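Local coordinates for putative major capsid protein (Cafeteriavirus-dependent mavirus, PDB 6G44), which forms, as a trimer of double jelly-roll subunits, the probable main building block of the mavirus capsid shell, at residues M328-S333 / D490-Y495; F428-L433 / V440-N445. All blocks are in the same frame, centred on the assembly; numbering follows the deposited sequence.

Contact 1. Residues M328-S333 / D490-Y495; sequences MNNVPS and DDLTLY
Asn330 meets two leucines of 490-495, Leu492 and Leu494. Its CB packs on Leu494, with Asn330 CB 3.6 Å from Leu494 CD2. Its amide end reaches on to Leu492, where Asn330 ND2 lies 3.5 Å from Leu492 CD1. The other methyl of Leu494 also approaches this nitrogen, Leu494 CD1 standing 3.9 Å from Asn330 ND2. The contact is van der Waals in kind, for leucine methyls meet the CB and amide group of Asn330. The asparagine side chain crosses each leucine side chain at about a right angle. A chi1 of 56° tucks the Asn330 amide over its own backbone, flanked by N and C, and from there ND2 meets Leu492 while CB stays against Leu494.

This protein has the double jelly-roll fold of viral capsid proteins. Here the loop between strands 319-328 and 334-341 meets the end of strand 488-492 and the chain just after it. The closest CA atoms, those of Asn330 and Leu494, are still 7.6 Å apart, and side chains span the gap.

Farther out, Arg476 NE hydrogen-bonds Asn330 OD1, which anchors the oxygen end of the amide. Leu492 also packs on Leu292 of strand 286-305. Beyond them, Thr493 and Tyr495 touch Ile31 of the third subunit.

Contact 2. Residues F428-L433 / V440-N445; sequences FRPSDL and VMANAN
Pro430 presents its ring to the chain at Ala442. Pro430 CG lies 4.0 Å from Ala442 N and 4.4 Å from Ala442 CB, so one ring corner meets both the backbone and the methyl group. The neighbouring ring carbon meets the carbonyl of Val440, with Pro430 CB 4.4 Å from Val440 O. Only the pair of carbons is apolar on both sides; the others are loose van der Waals approaches to backbone atoms. All three touching residues are buried.

Each side has its own local bonds. Asp432 turns its carboxylate back to the start of its segment, and Arg429 N gives Asp432 OD2 a nearly straight hydrogen bond of 2.8 Å (172°). The N-H comes from above the carboxylate plane, 37° out of it. In return, Asp432 N bonds to Arg429 O at 2.9 Å. These two bonds join Arg429 to Asp432 and close the turn that carries Pro430 and Ser431. Asn385 adds a second hydrogen bond to Asp432 OD2 and also takes one from Arg429 NE. On the other side, Met441 to Ala444 form a type II beta turn, closed by a bond of 3.0 Å from Ala444 N to Met441 O. Asn443 takes its third position with a positive phi of 79°.

Ala442 O also accepts a hydrogen bond from Ser33 OG of the third subunit. Both segments belong to the connection between strands 425-428 and 448-457. Leu433 packs on strand 355-363, while Met441 and Ala444 lie against helix 497-501.

Overall arrangement
Along the chain, residues 328-333 come first, between strands 319-328 and 334-341. The chain then runs through both segments of contact 2, which closes a short loop of six intervening residues after strand 425-428. Only later does 490-495 return to 328-333 and close the long loop of contact 1. Contact 2 is therefore nested inside contact 1. Their centres are 11 Å apart, and the two touch directly. Probable backbone hydrogen bonds join Val331 to Asn443 and Tyr495 to Asn445, so 440-445 links the two segments of contact 1. Together they tie the two inter-strand connections to the end of strand 488-492, where the chain leads into helix 497-501, beside the third subunit.

Contact 1. Residues M328-S333 / D490-Y495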
# COMPACT_ATOMS: atom_id res chain seq x y z
N MET C 328 0.14 10.88 39.06
CA MET C 328 1.05 11.44 38.07
C MET C 328 1.31 12.91 38.39
O MET C 328 0.38 13.62 38.73
CB MET C 328 0.46 11.29 36.67
CG MET C 328 0.49 9.84 36.23
SD MET C 328 -0.41 9.51 34.70
CE MET C 328 -2.03 9.24 35.32
N ASN C 329 2.55 13.35 38.24
CA ASN C 329 2.89 14.76 38.54
C ASN C 329 2.65 15.74 37.38
O ASN C 329 2.81 16.96 37.53
CB ASN C 329 4.35 14.87 38.99
CG ASN C 329 4.63 14.10 40.27
OD1 ASN C 329 3.82 14.11 41.20
ND2 ASN C 329 5.78 13.44 40.33
N ASN C 330 2.28 15.20 36.21
CA ASN C 330 2.08 15.99 35.00
C ASN C 330 1.20 15.11 34.08
O ASN C 330 1.00 13.94 34.38
CB ASN C 330 3.43 16.35 34.37
CG ASN C 330 4.27 15.14 34.09
OD1 ASN C 330 3.98 14.38 33.16
ND2 ASN C 330 5.33 14.93 34.89
N VAL C 331 0.73 15.69 32.98
CA VAL C 331 -0.27 15.04 32.12
C VAL C 331 0.42 14.48 30.86
O VAL C 331 0.92 15.26 30.05
CB VAL C 331 -1.37 16.04 31.74
CG1 VAL C 331 -2.43 15.35 30.87
CG2 VAL C 331 -2.02 16.64 32.99
N PRO C 332 0.50 13.13 30.73
CA PRO C 332 1.09 12.57 29.50
C PRO C 332 0.32 12.86 28.23
O PRO C 332 -0.88 13.13 28.25
CB PRO C 332 1.11 11.07 29.76
CG PRO C 332 1.09 10.93 31.25
CD PRO C 332 0.23 12.07 31.71
N SER C 333 1.02 12.73 27.13
CA SER C 333 0.46 12.87 25.79
C SER C 333 -0.47 11.73 25.42
O SER C 333 -1.50 11.97 24.74
CB SER C 333 1.61 12.92 24.78
OG SER C 333 1.12 12.95 23.44
N ASP C 490 18.25 15.33 29.40
CA ASP C 490 16.90 15.13 28.88
C ASP C 490 15.88 15.63 29.89
O ASP C 490 16.17 15.69 31.08
CB ASP C 490 16.66 13.69 28.40
CG ASP C 490 16.57 12.68 29.49
OD1 ASP C 490 17.10 12.89 30.59
OD2 ASP C 490 15.90 11.65 29.23
N ASP C 491 14.73 16.07 29.40
CA ASP C 491 13.69 16.59 30.28
C ASP C 491 12.35 16.52 29.59
O ASP C 491 12.24 16.73 28.37
CB ASP C 491 13.93 18.08 30.62
CG ASP C 491 14.92 18.29 31.73
OD1 ASP C 491 14.70 17.80 32.85
OD2 ASP C 491 15.93 18.95 31.46
N LEU C 492 11.32 16.32 30.39
CA LEU C 492 9.95 16.42 29.93
C LEU C 492 9.65 17.85 29.48
O LEU C 492 10.24 18.81 30.00
CB LEU C 492 8.99 16.04 31.06
CG LEU C 492 9.09 14.63 31.62
CD1 LEU C 492 8.08 14.45 32.74
CD2 LEU C 492 8.90 13.56 30.53
N THR C 493 8.76 17.99 28.51
CA THR C 493 8.34 19.28 28.00
C THR C 493 7.08 19.64 28.78
O THR C 493 5.98 19.17 28.44
CB THR C 493 8.05 19.20 26.48
OG1 THR C 493 7.11 18.15 26.20
CG2 THR C 493 9.31 18.92 25.72
N LEU C 494 7.24 20.40 29.85
CA LEU C 494 6.13 20.76 30.75
C LEU C 494 5.89 22.26 30.82
O LEU C 494 6.85 23.06 30.83
CB LEU C 494 6.40 20.22 32.16
CG LEU C 494 6.57 18.72 32.29
CD1 LEU C 494 6.92 18.35 33.72
CD2 LEU C 494 5.32 17.98 31.82
N TYR C 495 4.62 22.64 30.88
CA TYR C 495 4.17 24.02 30.86
C TYR C 495 2.97 24.16 31.79
O TYR C 495 2.32 23.17 32.12
CB TYR C 495 3.79 24.47 29.43
CG TYR C 495 4.88 24.16 28.46
CD1 TYR C 495 5.93 25.04 28.24
CD2 TYR C 495 4.92 22.91 27.84
CE1 TYR C 495 6.98 24.68 27.37
CE2 TYR C 495 5.94 22.55 27.01
CZ TYR C 495 6.96 23.41 26.78
OH TYR C 495 7.96 22.99 25.91

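Contact 2. Residues F428-L433 / V440-N445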
# COMPACT_ATOMS: atom_id res chain seq x y z
N PHE C 428 -5.24 5.95 24.03
CA PHE C 428 -6.10 7.14 24.19
C PHE C 428 -5.30 8.31 24.74
O PHE C 428 -4.31 8.11 25.45
CB PHE C 428 -7.34 6.84 25.06
CG PHE C 428 -7.06 6.69 26.54
CD1 PHE C 428 -7.10 7.79 27.39
CD2 PHE C 428 -6.79 5.44 27.10
CE1 PHE C 428 -6.82 7.66 28.74
CE2 PHE C 428 -6.54 5.30 28.45
CZ PHE C 428 -6.55 6.42 29.28
N ARG C 429 -5.70 9.51 24.34
CA ARG C 429 -5.05 10.76 24.75
C ARG C 429 -5.92 11.45 25.80
O ARG C 429 -7.13 11.22 25.85
CB ARG C 429 -4.93 11.68 23.54
CG ARG C 429 -4.12 11.12 22.38
CD ARG C 429 -4.16 12.09 21.24
NE ARG C 429 -3.46 11.61 20.05
CZ ARG C 429 -2.17 11.78 19.79
NH1 ARG C 429 -1.39 12.45 20.62
NH2 ARG C 429 -1.66 11.32 18.66
N PRO C 430 -5.36 12.36 26.59
CA PRO C 430 -6.22 13.09 27.54
C PRO C 430 -7.34 13.87 26.84
O PRO C 430 -8.46 13.97 27.37
CB PRO C 430 -5.23 14.00 28.29
CG PRO C 430 -3.98 13.98 27.52
CD PRO C 430 -3.93 12.70 26.74
N SER C 431 -7.08 14.35 25.63
CA SER C 431 -8.12 15.04 24.85
C SER C 431 -9.27 14.13 24.44
O SER C 431 -10.39 14.60 24.25
CB SER C 431 -7.50 15.76 23.66
OG SER C 431 -6.73 14.90 22.82
N ASP C 432 -9.04 12.83 24.35
CA ASP C 432 -10.14 11.89 24.05
C ASP C 432 -11.16 11.77 25.17
O ASP C 432 -12.27 11.30 24.94
CB ASP C 432 -9.61 10.50 23.70
CG ASP C 432 -8.78 10.48 22.45
OD1 ASP C 432 -9.11 11.22 21.49
OD2 ASP C 432 -7.77 9.74 22.42
N LEU C 433 -10.78 12.16 26.37
CA LEU C 433 -11.63 11.98 27.58
C LEU C 433 -12.73 13.02 27.74
O LEU C 433 -13.64 12.80 28.53
CB LEU C 433 -10.74 12.00 28.83
CG LEU C 433 -9.67 10.90 28.93
CD1 LEU C 433 -8.71 11.22 30.07
CD2 LEU C 433 -10.28 9.52 29.16
N VAL C 440 -6.49 19.85 32.23
CA VAL C 440 -5.85 18.56 31.99
C VAL C 440 -5.58 18.43 30.49
O VAL C 440 -6.43 17.99 29.72
CB VAL C 440 -6.68 17.38 32.54
CG1 VAL C 440 -5.95 16.07 32.30
CG2 VAL C 440 -6.94 17.55 34.02
N MET C 441 -4.39 18.87 30.11
CA MET C 441 -3.92 18.94 28.73
C MET C 441 -2.55 18.26 28.65
O MET C 441 -1.77 18.35 29.59
CB MET C 441 -3.75 20.40 28.31
CG MET C 441 -5.04 21.20 28.32
SD MET C 441 -4.83 22.92 27.88
CE MET C 441 -4.51 22.79 26.13
N ALA C 442 -2.25 17.63 27.52
CA ALA C 442 -0.95 17.02 27.31
C ALA C 442 0.15 18.03 27.58
O ALA C 442 0.09 19.17 27.09
CB ALA C 442 -0.84 16.51 25.88
N ASN C 443 1.13 17.62 28.38
CA ASN C 443 2.31 18.43 28.75
C ASN C 443 2.04 19.47 29.84
O ASN C 443 2.91 20.27 30.18
CB ASN C 443 2.97 19.09 27.52
CG ASN C 443 3.50 18.06 26.57
OD1 ASN C 443 3.98 17.03 27.00
ND2 ASN C 443 3.38 18.31 25.25
N ALA C 444 0.85 19.46 30.43
CA ALA C 444 0.60 20.36 31.56
C ALA C 444 1.33 19.85 32.79
O ALA C 444 1.30 18.66 33.10
CB ALA C 444 -0.88 20.43 31.87
N ASN C 445 1.95 20.78 33.53
CA ASN C 445 2.58 20.42 34.81
C ASN C 445 1.55 20.39 35.94
O ASN C 445 1.74 20.99 37.00
CB ASN C 445 3.73 21.38 35.13
CG ASN C 445 4.56 20.89 36.29
OD1 ASN C 445 4.56 19.71 36.62
ND2 ASN C 445 5.27 21.82 36.94